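Local structure of rhodopsin (Todarodes pacificus, 2Z73) at residues F322-A325 with I326-F330. The protein senses light for vision: isomerization of its bound 11-cis retinal triggers a conformational change that activates Gq-type G-protein signalling to phospholipase C. Residues are numbered along the deposited sequence; the frame is centred on the assembly and turned at random.
Sequences FREA and ISQTF
Phe322 and Ile326, one turn apart on helix 320-329, make the apolar part of this local contact. The delta-methyl of Ile326 sits over one face of the Phe322 ring: CD1 lies 3.9 Å from the ring centroid of Phe322 and 29° off the ring normal, a CH-pi contact displaced toward CE2, where the gap between Ile326 CD1 and Phe322 CE2 is 3.5 Å. Torsions bring the two together. Phe322 carries CG anti to the backbone N, and the extended arm of Ile326 (chi2 -174°) delivers CD1 onto the ring. Phe322, Ala325, Ile326 and Thr329 all touch Leu58 of helix 31-61, and the Phe322 ring also meets that of Phe59, which identifies this as the face turned to the first transmembrane helix.

Backbone bonds of the i to i+4 kind supply the polar part. Ile326 N donates to Phe322 O at 3.0 Å, Ser327 N to Arg323 O at 3.1 Å, and Gln328 N to Glu324 O at 3.1 Å. The last is the most bent of the three, with an N-H...O angle of 141°, and the same N-H makes a weak second bond to Ala325 O. Ile326 O accepts from both Thr329 N and Phe330 N. The Arg323 guanidinium is engaged outside the two segments, in a salt bridge from NE to Glu343 and hydrogen bonds from NH1 and NH2 to the carbonyls of Ser316 and Cys337.

This is the short cytoplasmic helix 8 that follows the seventh transmembrane helix in rhodopsin-family receptors. Its chemistry is amphipathic: a buried aromatic-aliphatic pair faces helix 31-61, with docosane close to Phe322, while Gln328 is exposed and Glu324 and Ser327 are partly so, both resting against Phe339.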
loop_
_atom_site.group_PDB
_atom_site.type_symbol
_atom_site.label_atom_id
_atom_site.label_comp_id
_atom_site.label_asym_id
_atom_site.label_seq_id
_atom_site.Cartn_x
_atom_site.Cartn_y
_atom_site.Cartn_z
ATOM N N PHE A 322 18.513 -0.181 1.449
ATOM C CA PHE A 322 17.893 0.604 0.389
ATOM C C PHE A 322 18.514 1.988 0.319
ATOM O O PHE A 322 18.792 2.502 -0.766
ATOM C CB PHE A 322 16.393 0.731 0.632
ATOM C CG PHE A 322 15.673 1.522 -0.419
ATOM C CD1 PHE A 322 15.692 1.118 -1.748
ATOM C CD2 PHE A 322 14.963 2.664 -0.079
ATOM C CE1 PHE A 322 15.013 1.840 -2.719
ATOM C CE2 PHE A 322 14.278 3.392 -1.042
ATOM C CZ PHE A 322 14.303 2.979 -2.366
ATOM N N ARG A 323 18.731 2.597 1.476
ATOM C CA ARG A 323 19.333 3.921 1.520
ATOM C C ARG A 323 20.753 3.859 0.985
ATOM O O ARG A 323 21.258 4.822 0.402
ATOM C CB ARG A 323 19.344 4.452 2.960
ATOM C CG ARG A 323 18.018 5.039 3.414
ATOM C CD ARG A 323 18.012 5.290 4.908
ATOM N NE ARG A 323 19.123 6.128 5.360
ATOM C CZ ARG A 323 19.210 7.444 5.182
ATOM N NH1 ARG A 323 18.244 8.106 4.554
ATOM N NH2 ARG A 323 20.262 8.102 5.643
ATOM N N GLU A 324 21.395 2.717 1.186
ATOM C CA GLU A 324 22.763 2.522 0.719
ATOM C C GLU A 324 22.709 2.646 -0.801
ATOM O O GLU A 324 23.304 3.541 -1.399
ATOM C CB GLU A 324 23.236 1.124 1.129
ATOM C CG GLU A 324 24.728 0.956 1.332
ATOM C CD GLU A 324 25.123 -0.508 1.431
ATOM O OE1 GLU A 324 26.265 -0.799 1.842
ATOM O OE2 GLU A 324 24.280 -1.371 1.084
ATOM N N ALA A 325 21.958 1.742 -1.414
ATOM C CA ALA A 325 21.788 1.711 -2.859
ATOM C C ALA A 325 21.486 3.085 -3.453
ATOM O O ALA A 325 22.057 3.468 -4.469
ATOM C CB ALA A 325 20.670 0.720 -3.222
ATOM N N ILE A 326 20.584 3.831 -2.835
ATOM C CA ILE A 326 20.257 5.147 -3.367
ATOM C C ILE A 326 21.508 6.011 -3.421
ATOM O O ILE A 326 21.821 6.602 -4.451
ATOM C CB ILE A 326 19.159 5.858 -2.515
ATOM C CG1 ILE A 326 17.853 5.069 -2.585
ATOM C CG2 ILE A 326 18.903 7.268 -3.048
ATOM C CD1 ILE A 326 16.695 5.754 -1.905
ATOM N N SER A 327 22.231 6.067 -2.308
ATOM C CA SER A 327 23.448 6.876 -2.230
ATOM C C SER A 327 24.433 6.510 -3.334
ATOM O O SER A 327 25.209 7.350 -3.793
ATOM C CB SER A 327 24.116 6.687 -0.866
ATOM O OG SER A 327 24.641 5.379 -0.728
ATOM N N GLN A 328 24.380 5.250 -3.755
ATOM C CA GLN A 328 25.256 4.722 -4.800
ATOM C C GLN A 328 24.721 4.884 -6.222
ATOM O O GLN A 328 25.467 4.696 -7.174
ATOM C CB GLN A 328 25.528 3.233 -4.551
ATOM C CG GLN A 328 26.463 2.931 -3.390
ATOM C CD GLN A 328 26.279 1.525 -2.842
ATOM O OE1 GLN A 328 27.228 0.911 -2.368
ATOM N NE2 GLN A 328 25.048 1.018 -2.884
ATOM N N THR A 329 23.445 5.222 -6.387
ATOM C CA THR A 329 22.907 5.363 -7.738
ATOM C C THR A 329 22.172 6.685 -8.021
ATOM O O THR A 329 22.347 7.280 -9.081
ATOM C CB THR A 329 21.987 4.166 -8.074
ATOM O OG1 THR A 329 20.713 4.335 -7.450
ATOM C CG2 THR A 329 22.599 2.881 -7.554
ATOM N N PHE A 330 21.350 7.142 -7.083
ATOM C CA PHE A 330 20.614 8.393 -7.246
ATOM C C PHE A 330 20.813 9.243 -5.990
ATOM O O PHE A 330 19.867 9.819 -5.445
ATOM C CB PHE A 330 19.121 8.104 -7.463
ATOM C CG PHE A 330 18.839 7.279 -8.683
ATOM C CD1 PHE A 330 19.030 7.807 -9.956
ATOM C CD2 PHE A 330 18.419 5.960 -8.560
ATOM C CE1 PHE A 330 18.807 7.030 -11.093
ATOM C CE2 PHE A 330 18.194 5.173 -9.689
ATOM C CZ PHE A 330 18.391 5.711 -10.961
#